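Globin III, extracellular (Lumbricus terrestris, PDB 1X9F) probably binds and carries oxygen through its heme as one globin subunit of the giant extracellular hemoglobin (erythrocruorin) of the earthworm. Local coordinates at residues 13-18 against 134-139; 30-35 against 70-75; 38-43 against 114-119. All coordinates share one frame; numbering follows the deposited sequence.

Contact 1: 13-18 against 134-139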
loop_
_atom_site.group_PDB
_atom_site.type_symbol
_atom_site.label_atom_id
_atom_site.label_comp_id
_atom_site.label_asym_id
_atom_site.label_seq_id
_atom_site.Cartn_x
_atom_site.Cartn_y
_atom_site.Cartn_z
ATOM N N ARG C 13 0.807 16.780 23.547
ATOM C CA ARG C 13 1.138 15.435 23.111
ATOM C C ARG C 13 1.752 15.482 21.700
ATOM O O ARG C 13 2.690 14.736 21.409
ATOM C CB ARG C 13 -0.120 14.544 23.166
ATOM C CG ARG C 13 0.110 13.073 22.828
ATOM C CD ARG C 13 -1.168 12.272 22.508
ATOM N NE ARG C 13 -1.882 12.748 21.310
ATOM C CZ ARG C 13 -1.486 12.546 20.048
ATOM N NH1 ARG C 13 -0.366 11.880 19.784
ATOM N NH2 ARG C 13 -2.213 13.023 19.044
ATOM N N ILE C 14 1.227 16.364 20.842
ATOM C CA ILE C 14 1.780 16.580 19.496
ATOM C C ILE C 14 3.198 17.141 19.606
ATOM O O ILE C 14 4.112 16.680 18.920
ATOM C CB ILE C 14 0.876 17.528 18.636
ATOM C CG1 ILE C 14 -0.542 16.968 18.466
ATOM C CG2 ILE C 14 1.507 17.811 17.271
ATOM C CD1 ILE C 14 -0.654 15.729 17.583
ATOM N N VAL C 15 3.369 18.123 20.487
ATOM C CA VAL C 15 4.667 18.756 20.699
ATOM C C VAL C 15 5.726 17.752 21.178
ATOM O O VAL C 15 6.836 17.720 20.645
ATOM C CB VAL C 15 4.547 19.989 21.647
ATOM C CG1 VAL C 15 5.907 20.433 22.170
ATOM C CG2 VAL C 15 3.856 21.145 20.926
ATOM N N GLN C 16 5.365 16.923 22.156
ATOM C CA GLN C 16 6.286 15.937 22.737
ATOM C C GLN C 16 6.737 14.879 21.744
ATOM O O GLN C 16 7.915 14.515 21.701
ATOM C CB GLN C 16 5.649 15.258 23.945
ATOM C CG GLN C 16 5.520 16.180 25.129
ATOM C CD GLN C 16 4.932 15.509 26.350
ATOM O OE1 GLN C 16 3.933 14.789 26.267
ATOM N NE2 GLN C 16 5.537 15.765 27.503
ATOM N N LYS C 17 5.782 14.393 20.958
ATOM C CA LYS C 17 6.030 13.401 19.929
ATOM C C LYS C 17 6.951 13.982 18.864
ATOM O O LYS C 17 7.909 13.328 18.433
ATOM C CB LYS C 17 4.701 12.966 19.308
ATOM C CG LYS C 17 4.824 11.863 18.271
ATOM C CD LYS C 17 3.524 11.668 17.507
ATOM C CE LYS C 17 2.489 10.900 18.323
ATOM N NZ LYS C 17 1.206 10.760 17.576
ATOM N N GLN C 18 6.674 15.217 18.456
ATOM C CA GLN C 18 7.462 15.853 17.407
ATOM C C GLN C 18 8.881 16.193 17.847
ATOM O O GLN C 18 9.832 15.997 17.093
ATOM C CB GLN C 18 6.740 17.079 16.853
ATOM C CG GLN C 18 5.585 16.696 15.947
ATOM C CD GLN C 18 4.744 17.871 15.486
ATOM O OE1 GLN C 18 3.847 17.699 14.664
ATOM N NE2 GLN C 18 5.016 19.057 16.009
ATOM N N LEU C 134 0.628 25.388 15.125
ATOM C CA LEU C 134 -0.322 25.894 16.117
ATOM C C LEU C 134 -0.056 25.347 17.514
ATOM O O LEU C 134 -0.072 26.099 18.489
ATOM C CB LEU C 134 -1.771 25.623 15.688
ATOM C CG LEU C 134 -2.236 26.375 14.434
ATOM C CD1 LEU C 134 -3.660 26.017 14.071
ATOM C CD2 LEU C 134 -2.098 27.889 14.577
ATOM N N ALA C 135 0.202 24.044 17.599
ATOM C CA ALA C 135 0.486 23.387 18.873
ATOM C C ALA C 135 1.787 23.885 19.505
ATOM O O ALA C 135 1.837 24.143 20.710
ATOM C CB ALA C 135 0.521 21.880 18.692
ATOM N N TRP C 136 2.833 24.019 18.693
ATOM C CA TRP C 136 4.108 24.511 19.189
ATOM C C TRP C 136 3.979 25.950 19.634
ATOM O O TRP C 136 4.449 26.301 20.712
ATOM C CB TRP C 136 5.197 24.377 18.133
ATOM C CG TRP C 136 5.805 23.028 18.129
ATOM C CD1 TRP C 136 5.410 21.959 17.390
ATOM C CD2 TRP C 136 6.912 22.583 18.919
ATOM N NE1 TRP C 136 6.209 20.875 17.660
ATOM C CE2 TRP C 136 7.139 21.230 18.598
ATOM C CE3 TRP C 136 7.742 23.192 19.867
ATOM C CZ2 TRP C 136 8.155 20.479 19.182
ATOM C CZ3 TRP C 136 8.750 22.447 20.446
ATOM C CH2 TRP C 136 8.948 21.105 20.102
ATOM N N LYS C 137 3.323 26.774 18.818
ATOM C CA LYS C 137 3.129 28.185 19.149
ATOM C C LYS C 137 2.523 28.391 20.542
ATOM O O LYS C 137 3.075 29.136 21.357
ATOM C CB LYS C 137 2.287 28.896 18.088
ATOM C CG LYS C 137 2.213 30.397 18.293
ATOM C CD LYS C 137 1.331 31.082 17.262
ATOM C CE LYS C 137 1.178 32.565 17.587
ATOM N NZ LYS C 137 2.494 33.248 17.837
ATOM N N SER C 138 1.405 27.723 20.810
ATOM C CA SER C 138 0.732 27.867 22.097
ATOM C C SER C 138 1.512 27.267 23.270
ATOM O O SER C 138 1.547 27.859 24.350
ATOM C CB SER C 138 -0.687 27.298 22.035
ATOM O OG SER C 138 -0.655 25.897 21.830
ATOM N N CYS C 139 2.127 26.104 23.063
ATOM C CA CYS C 139 2.959 25.508 24.103
ATOM C C CYS C 139 4.214 26.347 24.377
ATOM O O CYS C 139 4.531 26.628 25.535
ATOM C CB CYS C 139 3.288 24.049 23.770
ATOM S SG CYS C 139 1.819 22.987 23.874
#
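Val15 presses one of its methyls against the indole of Trp136 where the axes of segments 13-18 and 134-139, on helices 9-20 and 133-148, make 103°. With CG1 anti to the backbone N (chi1 165°), that methyl stands over the six-membered ring, 3.6 Å from Val15 CG1 to the centroid of the Trp136 ring and only 7° off its normal, a CH-pi contact. The other branch turns toward the backbone of the second helix: Val15 CG2 lies 3.6 Å from Ala135 O and 4.0 Å from Cys139 SG. A beta-branched valine suits this place because its two methyls reach an aromatic face and a helix backbone at once. Ala135, small enough to let the helices close up, packs its CB 4.4 Å from Ile14 CB. At the rim of the indole, in its plane, Gln18 CB comes to 3.9 Å from Trp136 NE1, and the glutamine amide lies nearly coplanar with the ring. Tyr131 stacks on the same tryptophan, while Cys139 is joined by a disulfide to Cys7, tying helix 133-148 covalently to the N-terminal arm ahead of helix 9-20. The pairing is that of the A and H helices of the globin fold. Its chemistry is mainly apolar: the buried residues hold the helices by dispersion and CH-pi contact, while the disulfide fixes the chain's N-terminal end beside them.

Contact 2: 30-35 against 70-75; sequences KIKIGF and HALRIL. With HEM (protoporphyrin IX containing Fe), chain R; CMO (carbon monoxide), chain S.
Lys32 lays the aliphatic part of its side chain across Leu72 and Leu75, where segments 30-35 and 70-75 cross almost at a right angle (96°). Its CG is anti to the carbonyl carbon (chi1 -80°); this carries the extended chain over Leu72, across that side chain at about a right angle, and away from the helix at its end. Lys32 CB starts 3.7 Å from Leu72 CD2, and Lys32 CG follows at 4.0 Å from Leu75 CG. Lys32 CD is still near the leucines, 4.2 Å from Leu72 CD2, but the tip goes beyond them. There Lys32 NZ makes a salt bridge with Asp73 of the Globin II chain and a weak hydrogen bond to Asn76, and the ammonium also has a cation-pi partner in Trp23. A lysine fits here because its methylenes can pack in a buried interface while its charge reaches the neighbouring subunit. Beside it Ile33 CG1 meets Leu72 CG at 3.6 Å, and Ala71 occupies the place where the backbones come nearest, its small CB facing Ile33 O. The far side of helix 65-83 serves the heme. His70 swings its imidazole over the distal side and His70 NE2 gives a weak, bent hydrogen bond to the carbon monoxide O (3.1 Å, 123° at the hydrogen), and Ile74, one turn on, adds an apolar wall to the ligand pocket. The arrangement is the B-E helix crossing of globins, with His70 as the distal histidine. Leucines and isoleucine pack the helix against its neighbour on one side, while on the other a single polar N-H meets the bound gas in an otherwise largely apolar pocket.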
loop_
_atom_site.group_PDB
_atom_site.type_symbol
_atom_site.label_atom_id
_atom_site.label_comp_id
_atom_site.label_asym_id
_atom_site.label_seq_id
_atom_site.Cartn_x
_atom_site.Cartn_y
_atom_site.Cartn_z
ATOM N N LYS C 30 25.638 16.655 20.095
ATOM C CA LYS C 30 26.013 17.323 18.859
ATOM C C LYS C 30 24.853 18.182 18.348
ATOM O O LYS C 30 25.044 19.340 17.970
ATOM C CB LYS C 30 26.458 16.301 17.806
ATOM C CG LYS C 30 27.351 16.881 16.710
ATOM C CD LYS C 30 28.787 17.096 17.182
ATOM C CE LYS C 30 29.549 15.782 17.272
ATOM N NZ LYS C 30 30.925 15.965 17.818
ATOM N N ILE C 31 23.654 17.604 18.371
ATOM C CA ILE C 31 22.440 18.272 17.921
ATOM C C ILE C 31 22.016 19.389 18.864
ATOM O O ILE C 31 21.586 20.449 18.408
ATOM C CB ILE C 31 21.303 17.246 17.776
ATOM C CG1 ILE C 31 21.629 16.267 16.647
ATOM C CG2 ILE C 31 19.962 17.940 17.514
ATOM C CD1 ILE C 31 20.807 14.995 16.676
ATOM N N LYS C 32 22.130 19.151 20.169
ATOM C CA LYS C 32 21.737 20.156 21.154
ATOM C C LYS C 32 22.629 21.386 21.047
ATOM O O LYS C 32 22.129 22.516 20.997
ATOM C CB LYS C 32 21.746 19.580 22.577
ATOM C CG LYS C 32 20.505 18.763 22.932
ATOM C CD LYS C 32 20.762 17.864 24.134
ATOM C CE LYS C 32 19.482 17.124 24.577
ATOM N NZ LYS C 32 19.818 16.134 25.664
ATOM N N ILE C 33 23.940 21.158 20.973
ATOM C CA ILE C 33 24.916 22.239 20.831
ATOM C C ILE C 33 24.733 23.047 19.541
ATOM O O ILE C 33 24.709 24.275 19.579
ATOM C CB ILE C 33 26.355 21.692 20.950
ATOM C CG1 ILE C 33 26.623 21.233 22.385
ATOM C CG2 ILE C 33 27.376 22.754 20.540
ATOM C CD1 ILE C 33 27.882 20.376 22.534
ATOM N N GLY C 34 24.589 22.356 18.411
ATOM C CA GLY C 34 24.401 23.020 17.122
ATOM C C GLY C 34 23.156 23.884 17.100
ATOM O O GLY C 34 23.207 25.054 16.707
ATOM N N PHE C 35 22.043 23.310 17.542
ATOM C CA PHE C 35 20.760 23.995 17.505
ATOM C C PHE C 35 20.722 25.179 18.474
ATOM O O PHE C 35 20.358 26.290 18.085
ATOM C CB PHE C 35 19.620 23.007 17.775
ATOM C CG PHE C 35 18.258 23.542 17.438
ATOM C CD1 PHE C 35 18.028 24.200 16.232
ATOM C CD2 PHE C 35 17.197 23.368 18.321
ATOM C CE1 PHE C 35 16.766 24.693 15.917
ATOM C CE2 PHE C 35 15.928 23.854 18.013
ATOM C CZ PHE C 35 15.713 24.517 16.810
ATOM N N HIS C 70 26.812 25.810 27.878
ATOM C CA HIS C 70 25.654 26.637 28.088
ATOM C C HIS C 70 24.512 26.272 27.136
ATOM O O HIS C 70 23.348 26.227 27.536
ATOM C CB HIS C 70 26.045 28.084 27.903
ATOM C CG HIS C 70 24.886 29.012 27.933
ATOM N ND1 HIS C 70 24.255 29.368 29.104
ATOM C CD2 HIS C 70 24.235 29.652 26.936
ATOM C CE1 HIS C 70 23.270 30.199 28.826
ATOM N NE2 HIS C 70 23.235 30.386 27.518
ATOM N N ALA C 71 24.849 26.025 25.875
ATOM C CA ALA C 71 23.846 25.688 24.878
ATOM C C ALA C 71 23.159 24.376 25.243
ATOM O O ALA C 71 21.946 24.246 25.078
ATOM C CB ALA C 71 24.472 25.609 23.503
ATOM N N LEU C 72 23.935 23.415 25.745
ATOM C CA LEU C 72 23.379 22.176 26.289
ATOM C C LEU C 72 22.438 22.487 27.438
ATOM O O LEU C 72 21.381 21.869 27.579
ATOM C CB LEU C 72 24.493 21.251 26.790
ATOM C CG LEU C 72 25.319 20.539 25.722
ATOM C CD1 LEU C 72 26.550 19.912 26.338
ATOM C CD2 LEU C 72 24.485 19.478 25.006
ATOM N N ARG C 73 22.836 23.459 28.252
ATOM C CA ARG C 73 22.088 23.833 29.439
ATOM C C ARG C 73 20.704 24.391 29.095
ATOM O O ARG C 73 19.704 23.926 29.644
ATOM C CB ARG C 73 22.899 24.811 30.287
ATOM C CG ARG C 73 22.985 24.412 31.752
ATOM C CD ARG C 73 24.386 24.506 32.338
ATOM N NE ARG C 73 24.991 25.804 32.059
ATOM C CZ ARG C 73 26.280 26.006 31.818
ATOM N NH1 ARG C 73 27.144 24.995 31.813
ATOM N NH2 ARG C 73 26.709 27.239 31.566
ATOM N N ILE C 74 20.645 25.369 28.189
ATOM C CA ILE C 74 19.359 25.925 27.748
ATOM C C ILE C 74 18.504 24.893 27.021
ATOM O O ILE C 74 17.280 24.851 27.191
ATOM C CB ILE C 74 19.529 27.146 26.821
ATOM C CG1 ILE C 74 18.150 27.554 26.274
ATOM C CG2 ILE C 74 20.499 26.835 25.674
ATOM C CD1 ILE C 74 18.145 28.679 25.208
ATOM N N LEU C 75 19.153 24.083 26.192
ATOM C CA LEU C 75 18.452 23.082 25.409
ATOM C C LEU C 75 17.849 22.024 26.316
ATOM O O LEU C 75 16.756 21.525 26.043
ATOM C CB LEU C 75 19.392 22.428 24.393
ATOM C CG LEU C 75 18.941 22.444 22.930
ATOM C CD1 LEU C 75 17.585 21.769 22.723
ATOM C CD2 LEU C 75 18.913 23.866 22.393
HETATM C CHA HEM R . 20.949 30.742 31.755
HETATM C CHB HEM R . 17.147 28.048 30.227
HETATM C CHC HEM R . 15.760 31.604 27.187
HETATM C CHD HEM R . 19.355 34.429 28.984
HETATM C C1A HEM R . 20.025 29.607 31.559
HETATM C C2A HEM R . 20.223 28.393 32.215
HETATM C C3A HEM R . 19.104 27.549 31.786
HETATM C C4A HEM R . 18.383 28.466 30.887
HETATM C CMA HEM R . 18.771 26.126 32.157
HETATM C CAA HEM R . 21.339 28.017 33.152
HETATM C CBA HEM R . 20.863 28.131 34.588
HETATM C CGA HEM R . 22.003 27.700 35.472
HETATM O O1A HEM R . 22.186 26.478 35.657
HETATM O O2A HEM R . 22.723 28.584 35.982
HETATM C C1B HEM R . 16.410 28.813 29.226
HETATM C C2B HEM R . 15.328 28.248 28.561
HETATM C C3B HEM R . 15.002 29.260 27.719
HETATM C C4B HEM R . 15.835 30.339 27.925
HETATM C CMB HEM R . 14.690 26.886 28.708
HETATM C CAB HEM R . 13.959 29.206 26.886
HETATM C CBB HEM R . 12.905 28.792 26.126
HETATM C C1C HEM R . 16.675 32.735 27.419
HETATM C C2C HEM R . 16.570 33.913 26.698
HETATM C C3C HEM R . 17.570 34.680 27.235
HETATM C C4C HEM R . 18.224 33.929 28.185
HETATM C CMC HEM R . 15.577 34.283 25.625
HETATM C CAC HEM R . 17.937 36.047 26.789
HETATM C CBC HEM R . 17.766 37.257 27.468
HETATM C C1D HEM R . 20.152 33.654 29.947
HETATM C C2D HEM R . 21.291 34.191 30.543
HETATM C C3D HEM R . 21.778 33.182 31.346
HETATM C C4D HEM R . 20.826 32.068 31.122
HETATM C CMD HEM R . 21.850 35.582 30.356
HETATM C CAD HEM R . 22.994 33.201 32.230
HETATM C CBD HEM R . 24.187 32.810 31.369
HETATM C CGD HEM R . 25.368 32.709 32.292
HETATM O O1D HEM R . 26.067 33.725 32.493
HETATM O O2D HEM R . 25.583 31.604 32.824
HETATM N NA HEM R . 18.916 29.703 30.771
HETATM N NB HEM R . 16.770 30.080 28.876
HETATM N NC HEM R . 17.674 32.713 28.349
HETATM N ND HEM R . 19.830 32.372 30.257
HETATM FE FE HEM R . 18.283 31.232 29.596
HETATM C C CMO S . 19.760 30.505 27.930
HETATM O O CMO S . 20.200 30.444 26.795
#

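Contact 3: 38-43 against 114-119. With HEM (protoporphyrin IX containing Fe), chain R; CMO (carbon monoxide), chain S.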
loop_
_atom_site.group_PDB
_atom_site.type_symbol
_atom_site.label_atom_id
_atom_site.label_comp_id
_atom_site.label_asym_id
_atom_site.label_seq_id
_atom_site.Cartn_x
_atom_site.Cartn_y
_atom_site.Cartn_z
ATOM N N LEU C 38 22.911 27.994 17.349
ATOM C CA LEU C 38 22.203 28.692 16.284
ATOM C C LEU C 38 21.155 29.656 16.853
ATOM O O LEU C 38 21.139 30.837 16.495
ATOM C CB LEU C 38 21.550 27.692 15.330
ATOM C CG LEU C 38 20.599 28.323 14.309
ATOM C CD1 LEU C 38 21.226 28.335 12.924
ATOM C CD2 LEU C 38 19.276 27.578 14.299
ATOM N N LEU C 39 20.304 29.151 17.746
ATOM C CA LEU C 39 19.246 29.966 18.358
ATOM C C LEU C 39 19.766 31.212 19.071
ATOM O O LEU C 39 19.314 32.321 18.785
ATOM C CB LEU C 39 18.386 29.130 19.312
ATOM C CG LEU C 39 17.648 27.927 18.713
ATOM C CD1 LEU C 39 17.088 27.037 19.816
ATOM C CD2 LEU C 39 16.551 28.347 17.735
ATOM N N LEU C 40 20.704 31.036 19.994
ATOM C CA LEU C 40 21.207 32.168 20.765
ATOM C C LEU C 40 21.995 33.134 19.888
ATOM O O LEU C 40 21.862 34.356 20.020
ATOM C CB LEU C 40 22.050 31.683 21.942
ATOM C CG LEU C 40 21.273 30.875 22.984
ATOM C CD1 LEU C 40 22.229 30.325 24.031
ATOM C CD2 LEU C 40 20.186 31.723 23.652
ATOM N N THR C 41 22.800 32.583 18.985
ATOM C CA THR C 41 23.538 33.392 18.017
ATOM C C THR C 41 22.607 34.319 17.229
ATOM O O THR C 41 22.887 35.514 17.089
ATOM C CB THR C 41 24.357 32.475 17.080
ATOM O OG1 THR C 41 25.660 32.279 17.643
ATOM C CG2 THR C 41 24.654 33.150 15.736
ATOM N N LYS C 42 21.503 33.759 16.732
ATOM C CA LYS C 42 20.492 34.517 16.003
ATOM C C LYS C 42 19.845 35.550 16.924
ATOM O O LYS C 42 19.573 36.680 16.505
ATOM C CB LYS C 42 19.440 33.566 15.412
ATOM C CG LYS C 42 18.345 34.221 14.558
ATOM C CD LYS C 42 18.802 34.551 13.134
ATOM C CE LYS C 42 17.636 35.046 12.271
ATOM N NZ LYS C 42 16.989 36.291 12.816
ATOM N N LEU C 43 19.618 35.163 18.178
ATOM C CA LEU C 43 19.066 36.081 19.165
ATOM C C LEU C 43 19.968 37.296 19.347
ATOM O O LEU C 43 19.486 38.430 19.314
ATOM C CB LEU C 43 18.816 35.384 20.505
ATOM C CG LEU C 43 18.248 36.265 21.630
ATOM C CD1 LEU C 43 16.796 36.691 21.345
ATOM C CD2 LEU C 43 18.313 35.526 22.956
ATOM N N LYS C 114 10.391 37.205 23.731
ATOM C CA LYS C 114 9.451 37.274 22.617
ATOM C C LYS C 114 10.159 37.019 21.297
ATOM O O LYS C 114 9.604 36.386 20.397
ATOM C CB LYS C 114 8.731 38.619 22.575
ATOM C CG LYS C 114 7.752 38.734 21.416
ATOM C CD LYS C 114 6.985 40.031 21.499
ATOM C CE LYS C 114 6.045 40.170 20.322
ATOM N NZ LYS C 114 5.219 41.431 20.461
ATOM N N LYS C 115 11.390 37.509 21.199
ATOM C CA LYS C 115 12.211 37.299 20.023
ATOM C C LYS C 115 12.635 35.840 19.929
ATOM O O LYS C 115 12.549 35.230 18.864
ATOM C CB LYS C 115 13.442 38.198 20.087
ATOM C CG LYS C 115 13.643 39.040 18.851
ATOM C CD LYS C 115 13.657 38.190 17.598
ATOM C CE LYS C 115 13.625 39.056 16.351
ATOM N NZ LYS C 115 12.424 39.953 16.314
ATOM N N PHE C 116 13.090 35.291 21.052
ATOM C CA PHE C 116 13.490 33.894 21.116
ATOM C C PHE C 116 12.379 32.981 20.601
ATOM O O PHE C 116 12.633 32.096 19.780
ATOM C CB PHE C 116 13.906 33.520 22.536
ATOM C CG PHE C 116 14.631 32.214 22.621
ATOM C CD1 PHE C 116 14.042 31.120 23.246
ATOM C CD2 PHE C 116 15.899 32.066 22.058
ATOM C CE1 PHE C 116 14.706 29.898 23.323
ATOM C CE2 PHE C 116 16.572 30.847 22.125
ATOM C CZ PHE C 116 15.972 29.759 22.758
ATOM N N GLY C 117 11.152 33.224 21.055
ATOM C CA GLY C 117 9.972 32.519 20.559
ATOM C C GLY C 117 9.827 32.538 19.049
ATOM O O GLY C 117 9.493 31.516 18.445
ATOM N N GLU C 118 10.070 33.697 18.439
ATOM C CA GLU C 118 10.014 33.822 16.985
ATOM C C GLU C 118 11.131 33.023 16.339
ATOM O O GLU C 118 10.890 32.286 15.382
ATOM C CB GLU C 118 10.126 35.280 16.544
ATOM C CG GLU C 118 9.050 36.197 17.094
ATOM C CD GLU C 118 9.447 37.662 17.021
ATOM O OE1 GLU C 118 8.665 38.506 17.506
ATOM O OE2 GLU C 118 10.533 37.973 16.483
ATOM N N ILE C 119 12.350 33.175 16.854
ATOM C CA ILE C 119 13.496 32.428 16.334
ATOM C C ILE C 119 13.262 30.918 16.461
ATOM O O ILE C 119 13.572 30.155 15.544
ATOM C CB ILE C 119 14.814 32.867 17.026
ATOM C CG1 ILE C 119 15.138 34.322 16.677
ATOM C CG2 ILE C 119 15.978 31.957 16.615
ATOM C CD1 ILE C 119 16.196 34.952 17.557
HETATM C CHA HEM R . 20.949 30.742 31.755
HETATM C CHB HEM R . 17.147 28.048 30.227
HETATM C CHC HEM R . 15.760 31.604 27.187
HETATM C CHD HEM R . 19.355 34.429 28.984
HETATM C C1A HEM R . 20.025 29.607 31.559
HETATM C C2A HEM R . 20.223 28.393 32.215
HETATM C C3A HEM R . 19.104 27.549 31.786
HETATM C C4A HEM R . 18.383 28.466 30.887
HETATM C CMA HEM R . 18.771 26.126 32.157
HETATM C CAA HEM R . 21.339 28.017 33.152
HETATM C CBA HEM R . 20.863 28.131 34.588
HETATM C CGA HEM R . 22.003 27.700 35.472
HETATM O O1A HEM R . 22.186 26.478 35.657
HETATM O O2A HEM R . 22.723 28.584 35.982
HETATM C C1B HEM R . 16.410 28.813 29.226
HETATM C C2B HEM R . 15.328 28.248 28.561
HETATM C C3B HEM R . 15.002 29.260 27.719
HETATM C C4B HEM R . 15.835 30.339 27.925
HETATM C CMB HEM R . 14.690 26.886 28.708
HETATM C CAB HEM R . 13.959 29.206 26.886
HETATM C CBB HEM R . 12.905 28.792 26.126
HETATM C C1C HEM R . 16.675 32.735 27.419
HETATM C C2C HEM R . 16.570 33.913 26.698
HETATM C C3C HEM R . 17.570 34.680 27.235
HETATM C C4C HEM R . 18.224 33.929 28.185
HETATM C CMC HEM R . 15.577 34.283 25.625
HETATM C CAC HEM R . 17.937 36.047 26.789
HETATM C CBC HEM R . 17.766 37.257 27.468
HETATM C C1D HEM R . 20.152 33.654 29.947
HETATM C C2D HEM R . 21.291 34.191 30.543
HETATM C C3D HEM R . 21.778 33.182 31.346
HETATM C C4D HEM R . 20.826 32.068 31.122
HETATM C CMD HEM R . 21.850 35.582 30.356
HETATM C CAD HEM R . 22.994 33.201 32.230
HETATM C CBD HEM R . 24.187 32.810 31.369
HETATM C CGD HEM R . 25.368 32.709 32.292
HETATM O O1D HEM R . 26.067 33.725 32.493
HETATM O O2D HEM R . 25.583 31.604 32.824
HETATM N NA HEM R . 18.916 29.703 30.771
HETATM N NB HEM R . 16.770 30.080 28.876
HETATM N NC HEM R . 17.674 32.713 28.349
HETATM N ND HEM R . 19.830 32.372 30.257
HETATM FE FE HEM R . 18.283 31.232 29.596
HETATM C C CMO S . 19.760 30.505 27.930
HETATM O O CMO S . 20.200 30.444 26.795
#
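An apolar helix-helix contact above the distal side of the heme joins Leu39, Leu40 and Leu43 of helix 28-46 to Phe116 and Ile119 of helix 110-127, the short axes lying 9.8 Å apart at 128°. Ile119 is a knob in the hole formed by Leu39, Lys42, Leu43 and Asp46: Ile119 CG2 meets Leu39 CD2 at 3.8 Å, and Ile119 CD1 meets Lys42 CG at 3.8 Å. The lysine spends its methylenes on this packing and its ammonium on a salt bridge with Asp46. Phe116, its CG anti to the backbone N (chi1 -166°), reaches inward between leucines and heme. Phe116 CE2 is 3.8 Å from Leu39 CB, while at the ring's edge Phe116 CE1 lies 3.5 Å from heme CBB. Replacing Phe116 by an alanine would probably open a gap between Leu39, Leu40 and the heme vinyl, leaving that vinyl without the ring edge it rests against. Leu40 in turn puts CD2 3.4 Å from the carbon monoxide O, and Leu43 CD2 rests near heme CAC. Bulky hydrocarbon side chains suit a wall that must exclude water. This is the B-G pairing of the globin fold, closing the distal heme pocket.

Overall arrangement
From the N terminus, helix 9-20 comes first, and contact 1 joins it to helix 133-148, the last helix, closing a loop that takes in nearly the whole chain. Contacts 2 and 3 both fall within that loop. Helix 28-46 supplies both: its early turns meet helix 65-83 in contact 2, its later turns meet helix 110-127 in contact 3. Because their segments alternate along the sequence, these two loops cross. They also touch in space, Ile74 packing on Phe116 and His70 on Leu40, and share heme and carbon monoxide. Contact 1, its centre about 20 Å from that of contact 2 and 18 Å from that of contact 3, ties the chain's ends together away from the ligand.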